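Alanine racemase, biosynthetic (Pseudomonas aeruginosa PAO1, PDB 6A2F) belongs to the alanine racemase family of pyridoxal-phosphate enzymes, two-chain proteins whose subunits join a TIM-barrel domain to a largely beta-stranded C-terminal domain. Local coordinates at residues P3-V8 against P353-H358; M234-Q239 against V269-A274; T285-G290 against V321-A326. One frame throughout, in Å; residues are numbered along the deposited sequence.

Contact 1 (P3-V8 against P353-H358)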
loop_
_atom_site.group_PDB
_atom_site.type_symbol
_atom_site.label_atom_id
_atom_site.label_comp_id
_atom_site.label_asym_id
_atom_site.label_seq_id
_atom_site.Cartn_x
_atom_site.Cartn_y
_atom_site.Cartn_z
ATOM N N PRO A 3 0.152 -14.516 -11.889
ATOM C CA PRO A 3 0.524 -13.653 -13.006
ATOM C C PRO A 3 0.421 -12.172 -12.646
ATOM O O PRO A 3 -0.521 -11.488 -13.058
ATOM C CB PRO A 3 -0.477 -14.030 -14.110
ATOM C CG PRO A 3 -1.506 -14.915 -13.473
ATOM C CD PRO A 3 -1.236 -14.988 -12.000
ATOM N N LEU A 4 1.383 -11.701 -11.858
ATOM C CA LEU A 4 1.512 -10.287 -11.525
ATOM C C LEU A 4 2.972 -9.931 -11.297
ATOM O O LEU A 4 3.626 -10.466 -10.390
ATOM C CB LEU A 4 0.677 -9.914 -10.299
ATOM C CG LEU A 4 0.726 -8.435 -9.912
ATOM C CD1 LEU A 4 0.001 -7.565 -10.929
ATOM C CD2 LEU A 4 0.125 -8.245 -8.535
ATOM N N VAL A 5 3.473 -9.027 -12.132
ATOM C CA VAL A 5 4.879 -8.638 -12.109
ATOM C C VAL A 5 5.028 -7.130 -12.321
ATOM O O VAL A 5 4.398 -6.549 -13.210
ATOM C CB VAL A 5 5.710 -9.416 -13.167
ATOM C CG1 VAL A 5 7.137 -8.902 -13.226
ATOM C CG2 VAL A 5 5.721 -10.909 -12.871
ATOM N N ALA A 6 5.852 -6.507 -11.483
ATOM C CA ALA A 6 6.249 -5.119 -11.677
ATOM C C ALA A 6 7.608 -5.083 -12.385
ATOM O O ALA A 6 8.646 -5.372 -11.784
ATOM C CB ALA A 6 6.301 -4.381 -10.347
ATOM N N THR A 7 7.587 -4.753 -13.672
ATOM C CA THR A 7 8.805 -4.649 -14.463
ATOM C C THR A 7 9.336 -3.226 -14.359
ATOM O O THR A 7 8.627 -2.259 -14.672
ATOM C CB THR A 7 8.551 -5.051 -15.934
ATOM O OG1 THR A 7 8.091 -6.406 -15.974
ATOM C CG2 THR A 7 9.822 -4.933 -16.775
ATOM N N VAL A 8 10.580 -3.113 -13.903
ATOM C CA VAL A 8 11.225 -1.823 -13.704
ATOM C C VAL A 8 12.310 -1.600 -14.760
ATOM O O VAL A 8 13.232 -2.415 -14.916
ATOM C CB VAL A 8 11.815 -1.694 -12.282
ATOM C CG1 VAL A 8 12.430 -0.318 -12.068
ATOM C CG2 VAL A 8 10.751 -1.961 -11.227
ATOM N N PRO A 353 6.420 -9.330 -7.253
ATOM C CA PRO A 353 7.834 -9.452 -7.613
ATOM C C PRO A 353 8.281 -8.342 -8.552
ATOM O O PRO A 353 7.500 -7.873 -9.379
ATOM C CB PRO A 353 7.917 -10.816 -8.312
ATOM C CG PRO A 353 6.522 -11.165 -8.687
ATOM C CD PRO A 353 5.642 -10.514 -7.663
ATOM N N ARG A 354 9.529 -7.921 -8.403
ATOM C CA ARG A 354 10.114 -6.933 -9.288
ATOM C C ARG A 354 11.041 -7.642 -10.274
ATOM O O ARG A 354 11.876 -8.450 -9.864
ATOM C CB ARG A 354 10.886 -5.874 -8.481
ATOM C CG ARG A 354 10.158 -5.292 -7.265
ATOM C CD ARG A 354 8.883 -4.558 -7.659
ATOM N NE ARG A 354 8.517 -3.483 -6.740
ATOM C CZ ARG A 354 7.688 -3.606 -5.704
ATOM N NH1 ARG A 354 7.123 -4.774 -5.419
ATOM N NH2 ARG A 354 7.419 -2.552 -4.948
ATOM N N ARG A 355 10.868 -7.366 -11.567
ATOM C CA ARG A 355 11.818 -7.807 -12.600
ATOM C C ARG A 355 12.514 -6.581 -13.173
ATOM O O ARG A 355 11.887 -5.532 -13.347
ATOM C CB ARG A 355 11.134 -8.574 -13.745
ATOM C CG ARG A 355 10.451 -9.900 -13.409
ATOM C CD ARG A 355 11.374 -10.966 -12.831
ATOM N NE ARG A 355 11.317 -10.979 -11.367
ATOM C CZ ARG A 355 11.532 -12.049 -10.602
ATOM N NH1 ARG A 355 11.451 -11.941 -9.279
ATOM N NH2 ARG A 355 11.825 -13.228 -11.149
ATOM N N TYR A 356 13.799 -6.716 -13.483
ATOM C CA TYR A 356 14.582 -5.582 -13.968
ATOM C C TYR A 356 15.058 -5.794 -15.393
ATOM O O TYR A 356 15.640 -6.827 -15.719
ATOM C CB TYR A 356 15.714 -5.250 -12.988
ATOM C CG TYR A 356 15.162 -4.816 -11.646
ATOM C CD1 TYR A 356 14.848 -3.480 -11.400
ATOM C CD2 TYR A 356 14.901 -5.750 -10.641
ATOM C CE1 TYR A 356 14.313 -3.081 -10.183
ATOM C CE2 TYR A 356 14.363 -5.364 -9.423
ATOM C CZ TYR A 356 14.070 -4.028 -9.196
ATOM O OH TYR A 356 13.537 -3.633 -7.984
ATOM N N SER A 357 14.782 -4.812 -16.246
ATOM C CA SER A 357 14.927 -4.988 -17.685
ATOM C C SER A 357 16.294 -4.579 -18.230
ATOM O O SER A 357 16.910 -3.611 -17.764
ATOM C CB SER A 357 13.797 -4.276 -18.443
ATOM O OG SER A 357 13.792 -2.884 -18.188
ATOM N N HIS A 358 16.746 -5.346 -19.223
ATOM C CA HIS A 358 18.039 -5.165 -19.883
ATOM C C HIS A 358 17.978 -5.659 -21.334
ATOM O O HIS A 358 18.534 -5.037 -22.244
ATOM C CB HIS A 358 19.156 -5.892 -19.114
ATOM C CG HIS A 358 18.772 -7.256 -18.622
ATOM N ND1 HIS A 358 18.401 -7.500 -17.316
ATOM C CD2 HIS A 358 18.704 -8.449 -19.260
ATOM C CE1 HIS A 358 18.119 -8.782 -17.171
ATOM N NE2 HIS A 358 18.295 -9.382 -18.336
ATOM O OXT HIS A 358 17.370 -6.690 -21.639
#
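Ala-6, Thr-7 and Val-8 lie beside Arg-354, Arg-355 and Tyr-356 in a parallel beta pairing that joins the first strand of the chain to its last, within a mixed sheet. Ala-6 and Val-8 turn both backbone N and O to the partner strand and make four hydrogen bonds with Pro-353, Arg-355 and Ser-357. The straightest runs from Val-8 N to Arg-355 O at 2.8 Å. Pro-353 suits its place because the pairing asks only for its carbonyl oxygen, which accepts from Ala-6 N.

On the face of Ala-6 and Val-8, the branched Val-8 lies side by side with Tyr-356, its CB 3.5 Å from Tyr-356 CE1. Val-8 CG1 also lies near CE1. The methyl of Ala-6 packs on the aliphatic part of Arg-354, Ala-6 CB to Arg-354 CD being 3.7 Å. Beyond these apolar contacts, Tyr-356 OH is bonded to His-40 O, and the Arg-354 guanidinium reaches the carbonyl oxygens of Gly-39, Val-348, Thr-349 and Val-352.

On the face of Thr-7 and Arg-355, Val-5 CG1 meets Arg-355 CG at 3.5 Å, the two side chains crossing at about a right angle. Arg-355 then bends at chi2 and chi3, so that its NE comes back over the carbonyl plane of its own neighbour and bonds Arg-354 O at 3.0 Å. The far edge of 3-8 is occupied by strand 234-246, with Val-5 bonded to Gly-237 and Thr-7 to Ser-235.

At the C-terminal end, Val-8 O receives Ser-357 N at 3.1 Å, and the hydroxyl, placed between the backbone N and carbonyl carbon (chi1 60°), adds a weak bond from Ser-357 OG to Val-8 O at 3.4 Å.

Contact 2 (M234-Q239 against V269-A274). With DLY (D-lysine), chain D.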
loop_
_atom_site.group_PDB
_atom_site.type_symbol
_atom_site.label_atom_id
_atom_site.label_comp_id
_atom_site.label_asym_id
_atom_site.label_seq_id
_atom_site.Cartn_x
_atom_site.Cartn_y
_atom_site.Cartn_z
ATOM N N MET A 234 8.188 2.080 -14.128
ATOM C CA MET A 234 7.477 0.886 -13.674
ATOM C C MET A 234 6.355 0.463 -14.613
ATOM O O MET A 234 5.534 1.280 -15.032
ATOM C CB MET A 234 6.919 1.067 -12.257
ATOM C CG MET A 234 6.479 -0.245 -11.613
ATOM S SD MET A 234 5.365 -0.089 -10.197
ATOM C CE MET A 234 6.488 0.520 -8.942
ATOM N N SER A 235 6.330 -0.828 -14.923
ATOM C CA SER A 235 5.238 -1.426 -15.666
ATOM C C SER A 235 4.618 -2.525 -14.810
ATOM O O SER A 235 5.256 -3.543 -14.539
ATOM C CB SER A 235 5.743 -1.985 -16.997
ATOM O OG SER A 235 4.708 -2.001 -17.958
ATOM N N LEU A 236 3.389 -2.299 -14.353
ATOM C CA LEU A 236 2.674 -3.299 -13.566
ATOM C C LEU A 236 1.772 -4.110 -14.490
ATOM O O LEU A 236 0.775 -3.603 -15.007
ATOM C CB LEU A 236 1.879 -2.646 -12.426
ATOM C CG LEU A 236 1.199 -3.570 -11.403
ATOM C CD1 LEU A 236 2.220 -4.392 -10.629
ATOM C CD2 LEU A 236 0.308 -2.785 -10.448
ATOM N N GLY A 237 2.151 -5.365 -14.714
ATOM C CA GLY A 237 1.428 -6.243 -15.627
ATOM C C GLY A 237 0.776 -7.419 -14.924
ATOM O O GLY A 237 1.379 -8.044 -14.049
ATOM N N ALA A 238 -0.465 -7.708 -15.308
ATOM C CA ALA A 238 -1.181 -8.875 -14.815
ATOM C C ALA A 238 -1.815 -9.650 -15.972
ATOM O O ALA A 238 -1.424 -9.479 -17.130
ATOM C CB ALA A 238 -2.232 -8.465 -13.792
ATOM N N GLN A 239 -2.788 -10.501 -15.650
ATOM C CA GLN A 239 -3.465 -11.315 -16.651
ATOM C C GLN A 239 -4.945 -11.479 -16.369
ATOM O O GLN A 239 -5.385 -11.388 -15.220
ATOM C CB GLN A 239 -2.831 -12.706 -16.731
ATOM C CG GLN A 239 -1.794 -12.870 -17.830
ATOM C CD GLN A 239 -1.044 -14.182 -17.720
ATOM O OE1 GLN A 239 -1.645 -15.240 -17.502
ATOM N NE2 GLN A 239 0.280 -14.120 -17.863
ATOM N N VAL A 269 -9.047 -9.913 -13.242
ATOM C CA VAL A 269 -7.609 -9.676 -13.356
ATOM C C VAL A 269 -6.877 -10.021 -12.056
ATOM O O VAL A 269 -7.395 -9.797 -10.954
ATOM C CB VAL A 269 -7.323 -8.213 -13.770
ATOM C CG1 VAL A 269 -5.830 -7.916 -13.793
ATOM C CG2 VAL A 269 -7.940 -7.918 -15.127
ATOM N N SER A 270 -5.667 -10.562 -12.205
ATOM C CA SER A 270 -4.834 -10.989 -11.083
ATOM C C SER A 270 -4.090 -9.824 -10.421
ATOM O O SER A 270 -2.852 -9.810 -10.350
ATOM C CB SER A 270 -3.849 -12.059 -11.556
ATOM O OG SER A 270 -3.144 -11.616 -12.705
ATOM N N CYS A 271 -4.858 -8.850 -9.941
ATOM C CA CYS A 271 -4.322 -7.689 -9.226
ATOM C C CYS A 271 -5.409 -7.095 -8.349
ATOM O O CYS A 271 -6.537 -6.923 -8.797
ATOM C CB CYS A 271 -3.795 -6.627 -10.200
ATOM S SG CYS A 271 -3.037 -5.192 -9.393
ATOM N N GLY A 272 -5.069 -6.789 -7.102
ATOM C CA GLY A 272 -6.019 -6.202 -6.160
ATOM C C GLY A 272 -5.363 -5.225 -5.211
ATOM O O GLY A 272 -4.170 -4.938 -5.337
ATOM N N TYR A 273 -6.128 -4.723 -4.244
ATOM C CA TYR A 273 -5.627 -3.654 -3.371
ATOM C C TYR A 273 -4.463 -4.050 -2.455
ATOM O O TYR A 273 -3.697 -3.187 -2.028
ATOM C CB TYR A 273 -6.747 -2.927 -2.602
ATOM C CG TYR A 273 -7.605 -3.771 -1.686
ATOM C CD1 TYR A 273 -7.117 -4.242 -0.466
ATOM C CD2 TYR A 273 -8.928 -4.067 -2.021
ATOM C CE1 TYR A 273 -7.913 -5.007 0.375
ATOM C CE2 TYR A 273 -9.733 -4.823 -1.180
ATOM C CZ TYR A 273 -9.220 -5.291 0.012
ATOM O OH TYR A 273 -10.019 -6.046 0.841
ATOM N N ALA A 274 -4.319 -5.345 -2.177
ATOM C CA ALA A 274 -3.169 -5.839 -1.417
ATOM C C ALA A 274 -1.883 -5.871 -2.246
ATOM O O ALA A 274 -0.793 -6.022 -1.702
ATOM C CB ALA A 274 -3.461 -7.210 -0.832
HETATM N N DLY D . -12.729 -11.839 -3.622
HETATM C CA DLY D . -11.701 -11.648 -2.551
HETATM C C DLY D . -10.305 -11.631 -3.127
HETATM O O DLY D . -9.490 -12.506 -2.839
HETATM C CB DLY D . -11.981 -10.336 -1.825
HETATM C CG DLY D . -11.677 -10.385 -0.331
HETATM C CD DLY D . -11.245 -9.017 0.181
HETATM C CE DLY D . -12.436 -8.121 0.503
HETATM N NZ DLY D . -12.281 -6.879 -0.224
HETATM O OXT DLY D . -9.921 -10.750 -3.899
#
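Gln-239 and Ser-270 form a buried strand-to-turn contact in the C-terminal domain, where the chain leaves strand 264-269 and its antiparallel pairing with strand 234-246 gives way to a loop. Ser-270 is the centre of an inverse gamma turn, whose Cys-271 N to Val-269 O bond is weak. Ser-270 N still donates to Gln-239 O at 3.1 Å. In the other direction the serine side chain takes the part of a backbone carbonyl: Gln-239 N donates to Ser-270 OG at 3.2 Å. A chi1 of 52° turns this hydroxyl back over its own main chain, within reach of that N-H.

Ala-238 CB packs against the turn. This single methyl carbon touches Ser-270 OG at 3.5 Å and Val-269 CG1 at 3.6 Å, and lies more loosely, 4.3 Å, from Cys-271 CB. Farther along, Leu-236 CD2 meets Cys-271 SG at 4.3 Å.

The loop then carries Tyr-273 to the D-lysine, whose NZ lies in the ring plane and donates to Tyr-273 OH at 2.6 Å. Ser-301 and Asp-303 also bind this ligand, and Tyr-342 of the second subunit packs on Tyr-273.

Because Ser-270 OG also bonds Pro-3 O, a pure acceptor, it must donate there while accepting from Gln-239. One buried hydroxyl thus ties together three parts of the backbone.

Contact 3 (T285-G290 against V321-A326)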
loop_
_atom_site.group_PDB
_atom_site.type_symbol
_atom_site.label_atom_id
_atom_site.label_comp_id
_atom_site.label_asym_id
_atom_site.label_seq_id
_atom_site.Cartn_x
_atom_site.Cartn_y
_atom_site.Cartn_z
ATOM N N THR A 285 -12.102 3.699 -14.508
ATOM C CA THR A 285 -10.651 3.705 -14.340
ATOM C C THR A 285 -10.045 2.896 -15.491
ATOM O O THR A 285 -10.455 1.758 -15.732
ATOM C CB THR A 285 -10.234 3.117 -12.977
ATOM O OG1 THR A 285 -10.793 3.908 -11.927
ATOM C CG2 THR A 285 -8.726 3.095 -12.828
ATOM N N PRO A 286 -9.089 3.493 -16.222
ATOM C CA PRO A 286 -8.560 2.858 -17.428
ATOM C C PRO A 286 -7.638 1.669 -17.155
ATOM O O PRO A 286 -6.949 1.620 -16.121
ATOM C CB PRO A 286 -7.776 3.989 -18.099
ATOM C CG PRO A 286 -7.359 4.869 -16.972
ATOM C CD PRO A 286 -8.507 4.829 -16.001
ATOM N N VAL A 287 -7.645 0.723 -18.093
ATOM C CA VAL A 287 -6.745 -0.423 -18.075
ATOM C C VAL A 287 -6.438 -0.848 -19.520
ATOM O O VAL A 287 -7.187 -0.509 -20.444
ATOM C CB VAL A 287 -7.340 -1.584 -17.243
ATOM C CG1 VAL A 287 -8.123 -2.556 -18.118
ATOM C CG2 VAL A 287 -6.247 -2.305 -16.476
ATOM N N LEU A 288 -5.335 -1.563 -19.720
ATOM C CA LEU A 288 -5.038 -2.141 -21.031
ATOM C C LEU A 288 -5.196 -3.660 -21.023
ATOM O O LEU A 288 -4.651 -4.344 -20.157
ATOM C CB LEU A 288 -3.634 -1.763 -21.513
ATOM C CG LEU A 288 -3.278 -0.303 -21.812
ATOM C CD1 LEU A 288 -1.983 -0.247 -22.610
ATOM C CD2 LEU A 288 -4.387 0.429 -22.560
ATOM N N VAL A 289 -5.954 -4.174 -21.989
ATOM C CA VAL A 289 -6.096 -5.615 -22.191
ATOM C C VAL A 289 -5.601 -5.938 -23.596
ATOM O O VAL A 289 -6.192 -5.503 -24.587
ATOM C CB VAL A 289 -7.556 -6.095 -21.994
ATOM C CG1 VAL A 289 -7.657 -7.609 -22.145
ATOM C CG2 VAL A 289 -8.092 -5.660 -20.633
ATOM N N GLY A 290 -4.504 -6.683 -23.675
ATOM C CA GLY A 290 -3.850 -6.971 -24.951
ATOM C C GLY A 290 -3.383 -5.713 -25.659
ATOM O O GLY A 290 -3.412 -5.634 -26.890
ATOM N N VAL A 321 -2.548 -7.901 -19.003
ATOM C CA VAL A 321 -3.263 -6.705 -18.576
ATOM C C VAL A 321 -2.268 -5.696 -18.013
ATOM O O VAL A 321 -1.604 -5.972 -17.014
ATOM C CB VAL A 321 -4.349 -7.030 -17.519
ATOM C CG1 VAL A 321 -4.943 -5.755 -16.931
ATOM C CG2 VAL A 321 -5.451 -7.888 -18.121
ATOM N N GLU A 322 -2.158 -4.538 -18.661
ATOM C CA GLU A 322 -1.328 -3.449 -18.136
ATOM C C GLU A 322 -2.136 -2.538 -17.206
ATOM O O GLU A 322 -3.070 -1.860 -17.644
ATOM C CB GLU A 322 -0.679 -2.636 -19.264
ATOM C CG GLU A 322 0.288 -1.575 -18.758
ATOM C CD GLU A 322 1.071 -0.886 -19.861
ATOM O OE1 GLU A 322 1.175 0.360 -19.826
ATOM O OE2 GLU A 322 1.587 -1.580 -20.763
ATOM N N LEU A 323 -1.781 -2.545 -15.921
ATOM C CA LEU A 323 -2.412 -1.657 -14.947
ATOM C C LEU A 323 -1.811 -0.262 -15.066
ATOM O O LEU A 323 -2.518 0.737 -14.937
ATOM C CB LEU A 323 -2.272 -2.188 -13.512
ATOM C CG LEU A 323 -3.061 -3.408 -13.004
ATOM C CD1 LEU A 323 -4.507 -3.445 -13.491
ATOM C CD2 LEU A 323 -2.352 -4.713 -13.331
ATOM N N TRP A 324 -0.498 -0.213 -15.282
ATOM C CA TRP A 324 0.204 1.005 -15.700
ATOM C C TRP A 324 1.598 0.690 -16.222
ATOM O O TRP A 324 2.152 -0.362 -15.910
ATOM C CB TRP A 324 0.265 2.061 -14.588
ATOM C CG TRP A 324 0.920 1.641 -13.295
ATOM C CD1 TRP A 324 2.262 1.495 -13.053
ATOM C CD2 TRP A 324 0.257 1.364 -12.057
ATOM N NE1 TRP A 324 2.469 1.126 -11.743
ATOM C CE2 TRP A 324 1.257 1.039 -11.110
ATOM C CE3 TRP A 324 -1.087 1.354 -11.658
ATOM C CZ2 TRP A 324 0.956 0.706 -9.785
ATOM C CZ3 TRP A 324 -1.388 1.017 -10.335
ATOM C CH2 TRP A 324 -0.367 0.700 -9.416
ATOM N N GLY A 325 2.147 1.601 -17.025
ATOM C CA GLY A 325 3.476 1.436 -17.614
ATOM C C GLY A 325 3.722 2.348 -18.805
ATOM O O GLY A 325 3.375 3.534 -18.777
ATOM N N ALA A 326 4.327 1.787 -19.852
ATOM C CA ALA A 326 4.645 2.542 -21.063
ATOM C C ALA A 326 3.416 2.775 -21.953
ATOM O O ALA A 326 3.388 3.722 -22.740
ATOM C CB ALA A 326 5.758 1.859 -21.844
HETATM O O HOH W 1 -5.446 0.330 -14.285
#
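Leu-288 and Glu-322 form the antiparallel hydrogen-bonded pair that joins strand 286-289 to strand 320-322 in the C-terminal domain. Leu-288 N donates to Glu-322 O at 3.1 Å, fairly straight. The return bond, Glu-322 N to Leu-288 O, is 2.9 Å long but more bent, at 137° about the hydrogen. Val-289 and Val-321 follow as a non-hydrogen-bonded pair.

Packing is tight around Val-287. Its CG2 presses against Leu-323 CD1 at 3.6 Å, and touches Glu-322 O and Val-321 CG1 as well. Beta-branched valines suit this place, giving short, broad apolar surfaces close to the backbone. Leu-323 starts away from strand 286-289, but its longer chain brings the end back alongside Val-287. Behind them lies strand 234-246: Leu-323 touches Ala-238, and Val-289 touches Leu-240.

The face of Leu-288 and Glu-322 is also well packed where the two side chains, running side by side, bring Leu-288 CB to 3.8 Å from Glu-322 CB; it is partly exposed at the glutamate. Glu-322 is extended, with CG trans to the backbone N (chi1 -175°), and its OE1 receives Gly-327 N and Leu-328 N just ahead of helix 330-336. Gly-325 has no side chain, and a CB there would crowd Glu-322 OE1.

The loose side begins at Leu-323, where the chain turns a corner and direct pairing with 285-290 ends. A water links the two segments there, donating to Pro-286 O at 2.7 Å and to Leu-323 O at 3.0 Å. The chemistry is therefore divided: the valines and Leu-323 make one face apolar; on the other, Leu-288 lies beside Glu-322, whose OE1 accepts two N-H groups, which probably favours the ionised form; past the corner, water serves both carbonyls.

Overall arrangement
All three contacts belong to one mixed sheet, and segment 234-239 of contact 2 is its shared middle: one edge pairs with strand 4-8 of contact 1, the other with 321-326 of contact 3. Thr-7 O to Ser-235 N at 2.7 Å makes the first junction, and Ala-238 N to Val-321 O at 2.7 Å the second. Centres of contacts 1 and 2 are 11 Å apart, those of 2 and 3 are 9 Å apart. Along the chain, contacts 2 and 3 follow each other inside the long loop closed by contact 1. Contact 2 alone holds a residue of a D-lysine pocket; the side chains of Leu-4 and Leu-323 stay about 11 and 13 Å from a bound D-lysine.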